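Side-chain contacts in sensor protein (Rhodopseudomonas palustris, PDB 2OOL), which binds the bilin chromophore biliverdin through this N-terminal part of a bacteriophytochrome photoreceptor, the whole protein probably acting as a light-regulated histidine kinase: residues I286-N290 / R291-M295; Q186-A189 / D190-Q194. All coordinates share one frame; numbering follows the deposited sequence.

In the fold
Followed from the N terminus, the chain first lays down most strands of the seven-stranded sheet of the PAS region, then enters the GAF domain, where both contacts lie. Contact 2 comes first and closes the hairpin between strands 181-187 and 193-200; the chain then returns to the first sheet with strand 241-244 before contact 1 closes the hairpin between strands 280-288 and 291-300. The two loops stand in series, neither enclosing the other. They meet in space because strands 181-187 and 291-300 are neighbours in the six-stranded antiparallel sheet; the centres of the two contacts are about 11 Å apart. Trp293 O and Phe187 N, 3.0 Å apart, probably share a hydrogen bond at this seam. Met295 of contact 1 also lines the bilin pocket.

Contact 1 of 2, residues I286-N290 / R291-M295; sequences IVRDN and RLWGM
Ile286 and Trp293 pack side by side across a beta hairpin of the GAF sheet, a local contact between strands 280-288 and 291-300 made irregular by a classic beta bulge. Two residues in a row, Trp293 and Gly294, are set opposite the single Ile286. The carbonyl O of Ile286 takes the N-H of Trp293 at 2.8 Å, tilted 18° from the carbonyl plane, and a weak bond from Gly294 N. In return Ile286 N reaches Gly294 O at 2.8 Å, standing above that carbonyl's plane. With CG anti to the backbone N (chi1 178°), the indole of Trp293 runs alongside Ile286, whose CG2 meets CE3 at 3.8 Å while CD1 lies against CZ3, also at 3.8 Å. The approach to the ring is oblique. Arg288 extends this side with its CG near Trp293 CB, and its NE bonds to Thr322 O of helix 308-332, which also covers Ile286. Val287 and Leu292 occupy the other face, CG2 to CD1 4.1 Å apart; Leu292 packs onto helix 219-227, and Met295 touches the bilin. Nearer the turn, Arg288 N donates to Arg291 O at 2.9 Å. One firm and one weak N-H bond thus hold the bulge at the Ile286 carbonyl, while CG2 and CD1 add apolar contact with the indole.

Contact 2 of 2, residues Q186-A189 / D190-Q194; sequences QFAA and DWSGQ
Phe187 lies across Trp191 at about a right angle at the tip of the hairpin joining strands 181-187 and 193-200. Its CB starts 3.9 Å from Trp191 CE3, and CG stays close to the same atom, which sits over one face of the phenyl ring. Further out, CD1 nears Trp191 CZ3, whereas CD2 approaches Trp191 O at 3.5 Å and CE2 borders that oxygen too; beyond these atoms the ring leaves Trp191. Ser192 O lies at the ring edge. With CG beside the backbone N (chi1 -75°), the phenyl is set against the CE3-CZ3 side of the indole, the planes inclined at 59° in an oblique pair. An alanine here is likely to open a gap beside CE3 and CZ3 of Trp191, leaving the indole less held on that side. In the backbone, a type I turn from Ala188 to Trp191 is closed by Trp191 N to Ala188 O at 2.9 Å, and Ala188 N donates to Ser192 O at 2.9 Å. Asp190 OD1 accepts Ser192 N at 2.8 Å, forming an Asx turn. Around this tip, the Phe187 side chain packs on Leu292 and Met295 of strand 291-300 and meets Tyr185 edge-to-face, while Trp191 makes a cation-pi contact with Arg222 of helix 219-227.

Contact 1 of 2, residues I286-N290 / R291-M295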
loop_
_atom_site.group_PDB
_atom_site.type_symbol
_atom_site.label_atom_id
_atom_site.label_comp_id
_atom_site.label_asym_id
_atom_site.label_seq_id
_atom_site.Cartn_x
_atom_site.Cartn_y
_atom_site.Cartn_z
ATOM N N ILE A 286 -10.231 16.606 -0.076
ATOM C CA ILE A 286 -11.183 15.695 -0.720
ATOM C C ILE A 286 -11.870 16.488 -1.801
ATOM O O ILE A 286 -12.476 17.511 -1.523
ATOM C CB ILE A 286 -12.231 15.121 0.273
ATOM C CG1 ILE A 286 -11.522 14.395 1.425
ATOM C CG2 ILE A 286 -13.277 14.230 -0.478
ATOM C CD1 ILE A 286 -12.453 14.077 2.621
ATOM N N VAL A 287 -11.736 16.022 -3.035
ATOM C CA VAL A 287 -12.139 16.783 -4.217
ATOM C C VAL A 287 -13.143 16.010 -5.053
ATOM O O VAL A 287 -12.842 14.945 -5.613
ATOM C CB VAL A 287 -10.897 17.122 -5.104
ATOM C CG1 VAL A 287 -11.287 17.784 -6.450
ATOM C CG2 VAL A 287 -9.898 18.035 -4.336
ATOM N N ARG A 288 -14.334 16.580 -5.181
ATOM C CA ARG A 288 -15.399 15.986 -5.987
ATOM C C ARG A 288 -15.884 16.997 -7.037
ATOM O O ARG A 288 -16.211 18.130 -6.694
ATOM C CB ARG A 288 -16.566 15.570 -5.090
ATOM C CG ARG A 288 -16.272 14.384 -4.144
ATOM C CD ARG A 288 -17.481 13.404 -3.980
ATOM N NE ARG A 288 -17.274 12.261 -4.872
ATOM C CZ ARG A 288 -18.050 11.882 -5.882
ATOM N NH1 ARG A 288 -19.211 12.479 -6.156
ATOM N NH2 ARG A 288 -17.661 10.843 -6.617
ATOM N N ASP A 289 -15.932 16.584 -8.303
ATOM C CA ASP A 289 -16.353 17.463 -9.411
ATOM C C ASP A 289 -15.509 18.750 -9.474
ATOM O O ASP A 289 -16.060 19.855 -9.601
ATOM C CB ASP A 289 -17.850 17.840 -9.294
ATOM C CG ASP A 289 -18.754 16.648 -8.934
ATOM O OD1 ASP A 289 -18.472 15.510 -9.383
ATOM O OD2 ASP A 289 -19.754 16.847 -8.200
ATOM N N ASN A 290 -14.184 18.602 -9.348
ATOM C CA ASN A 290 -13.245 19.718 -9.379
ATOM C C ASN A 290 -13.562 20.796 -8.343
ATOM O O ASN A 290 -13.259 21.985 -8.526
ATOM C CB ASN A 290 -13.187 20.333 -10.781
ATOM C CG ASN A 290 -12.506 19.419 -11.810
ATOM O OD1 ASN A 290 -13.129 19.007 -12.799
ATOM N ND2 ASN A 290 -11.230 19.130 -11.602
ATOM N N ARG A 291 -14.120 20.358 -7.225
ATOM C CA ARG A 291 -14.557 21.243 -6.175
ATOM C C ARG A 291 -14.125 20.615 -4.847
ATOM O O ARG A 291 -14.187 19.401 -4.698
ATOM C CB ARG A 291 -16.074 21.337 -6.264
ATOM C CG ARG A 291 -16.730 22.525 -5.630
ATOM C CD ARG A 291 -18.269 22.340 -5.768
ATOM N NE ARG A 291 -19.112 23.273 -5.014
ATOM C CZ ARG A 291 -19.406 24.532 -5.379
ATOM N NH1 ARG A 291 -18.890 25.099 -6.493
ATOM N NH2 ARG A 291 -20.224 25.253 -4.597
ATOM N N LEU A 292 -13.706 21.441 -3.898
ATOM C CA LEU A 292 -13.284 20.992 -2.566
ATOM C C LEU A 292 -14.514 20.553 -1.740
ATOM O O LEU A 292 -15.394 21.352 -1.414
ATOM C CB LEU A 292 -12.459 22.108 -1.880
ATOM C CG LEU A 292 -11.391 21.799 -0.822
ATOM C CD1 LEU A 292 -10.399 20.694 -1.239
ATOM C CD2 LEU A 292 -10.655 23.081 -0.455
ATOM N N TRP A 293 -14.606 19.260 -1.457
ATOM C CA TRP A 293 -15.722 18.733 -0.683
ATOM C C TRP A 293 -15.453 18.813 0.799
ATOM O O TRP A 293 -16.376 18.957 1.607
ATOM C CB TRP A 293 -15.970 17.290 -1.109
ATOM C CG TRP A 293 -17.064 16.582 -0.374
ATOM C CD1 TRP A 293 -18.353 16.415 -0.791
ATOM C CD2 TRP A 293 -16.958 15.888 0.887
ATOM N NE1 TRP A 293 -19.057 15.681 0.136
ATOM C CE2 TRP A 293 -18.223 15.344 1.170
ATOM C CE3 TRP A 293 -15.922 15.692 1.800
ATOM C CZ2 TRP A 293 -18.482 14.621 2.328
ATOM C CZ3 TRP A 293 -16.181 14.964 2.959
ATOM C CH2 TRP A 293 -17.448 14.431 3.199
ATOM N N GLY A 294 -14.182 18.661 1.149
ATOM C CA GLY A 294 -13.717 18.595 2.541
ATOM C C GLY A 294 -12.202 18.371 2.640
ATOM O O GLY A 294 -11.487 18.400 1.635
ATOM N N MET A 295 -11.727 18.161 3.873
ATOM C CA MET A 295 -10.312 17.925 4.158
ATOM C C MET A 295 -10.158 16.890 5.273
ATOM O O MET A 295 -10.989 16.830 6.178
ATOM C CB MET A 295 -9.646 19.202 4.672
ATOM C CG MET A 295 -9.889 20.432 3.875
ATOM S SD MET A 295 -8.485 20.938 2.848
ATOM C CE MET A 295 -7.671 21.993 4.054
#

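Contact 2 of 2, residues Q186-A189 / D190-Q194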
loop_
_atom_site.group_PDB
_atom_site.type_symbol
_atom_site.label_atom_id
_atom_site.label_comp_id
_atom_site.label_asym_id
_atom_site.label_seq_id
_atom_site.Cartn_x
_atom_site.Cartn_y
_atom_site.Cartn_z
ATOM N N GLN A 186 -15.988 18.593 6.558
ATOM C CA GLN A 186 -16.785 18.706 5.337
ATOM C C GLN A 186 -17.266 20.135 5.184
ATOM O O GLN A 186 -17.697 20.748 6.160
ATOM C CB GLN A 186 -18.036 17.794 5.415
ATOM C CG GLN A 186 -18.844 17.744 4.114
ATOM C CD GLN A 186 -20.145 16.962 4.251
ATOM O OE1 GLN A 186 -20.813 16.667 3.264
ATOM N NE2 GLN A 186 -20.500 16.628 5.459
ATOM N N PHE A 187 -17.204 20.653 3.964
ATOM C CA PHE A 187 -17.632 22.052 3.689
ATOM C C PHE A 187 -19.153 22.072 3.428
ATOM O O PHE A 187 -19.676 21.173 2.734
ATOM C CB PHE A 187 -16.871 22.622 2.493
ATOM C CG PHE A 187 -15.411 23.003 2.796
ATOM C CD1 PHE A 187 -14.373 22.274 2.254
ATOM C CD2 PHE A 187 -15.109 24.054 3.664
ATOM C CE1 PHE A 187 -13.055 22.581 2.560
ATOM C CE2 PHE A 187 -13.817 24.392 3.952
ATOM C CZ PHE A 187 -12.772 23.655 3.412
ATOM N N ALA A 188 -19.839 23.038 4.056
ATOM C CA ALA A 188 -21.204 23.486 3.691
ATOM C C ALA A 188 -21.166 24.403 2.452
ATOM O O ALA A 188 -20.091 24.880 2.026
ATOM C CB ALA A 188 -21.821 24.280 4.862
ATOM N N ALA A 189 -22.344 24.694 1.928
ATOM C CA ALA A 189 -22.531 25.523 0.734
ATOM C C ALA A 189 -21.918 26.909 0.884
ATOM O O ALA A 189 -21.416 27.438 -0.076
ATOM C CB ALA A 189 -24.022 25.623 0.420
ATOM N N ASP A 190 -21.889 27.448 2.105
ATOM C CA ASP A 190 -21.292 28.767 2.377
ATOM C C ASP A 190 -19.799 28.731 2.762
ATOM O O ASP A 190 -19.257 29.715 3.284
ATOM C CB ASP A 190 -22.103 29.504 3.451
ATOM C CG ASP A 190 -21.950 28.905 4.865
ATOM O OD1 ASP A 190 -21.130 27.991 5.089
ATOM O OD2 ASP A 190 -22.666 29.371 5.774
ATOM N N TRP A 191 -19.147 27.587 2.536
ATOM C CA TRP A 191 -17.743 27.397 2.850
ATOM C C TRP A 191 -17.379 27.395 4.354
ATOM O O TRP A 191 -16.208 27.239 4.716
ATOM C CB TRP A 191 -16.812 28.317 1.964
ATOM C CG TRP A 191 -17.016 28.015 0.512
ATOM C CD1 TRP A 191 -17.723 28.749 -0.376
ATOM C CD2 TRP A 191 -16.658 26.812 -0.164
ATOM N NE1 TRP A 191 -17.816 28.091 -1.572
ATOM C CE2 TRP A 191 -17.130 26.916 -1.481
ATOM C CE3 TRP A 191 -15.953 25.665 0.206
ATOM C CZ2 TRP A 191 -16.923 25.923 -2.431
ATOM C CZ3 TRP A 191 -15.733 24.672 -0.747
ATOM C CH2 TRP A 191 -16.234 24.799 -2.039
ATOM N N SER A 192 -18.353 27.472 5.250
ATOM C CA SER A 192 -18.088 27.028 6.609
ATOM C C SER A 192 -17.977 25.503 6.553
ATOM O O SER A 192 -18.165 24.869 5.505
ATOM C CB SER A 192 -19.179 27.447 7.588
ATOM O OG SER A 192 -20.439 26.972 7.162
ATOM N N GLY A 193 -17.610 24.909 7.675
ATOM C CA GLY A 193 -17.514 23.454 7.724
ATOM C C GLY A 193 -17.717 22.897 9.103
ATOM O O GLY A 193 -17.751 23.645 10.093
ATOM N N GLN A 194 -17.854 21.570 9.147
ATOM C CA GLN A 194 -18.026 20.823 10.381
ATOM C C GLN A 194 -17.131 19.566 10.370
ATOM O O GLN A 194 -17.017 18.902 9.345
ATOM C CB GLN A 194 -19.485 20.372 10.483
ATOM C CG GLN A 194 -19.880 19.793 11.816
ATOM C CD GLN A 194 -21.293 19.302 11.835
ATOM O OE1 GLN A 194 -21.885 19.056 10.792
ATOM N NE2 GLN A 194 -21.849 19.163 13.017
#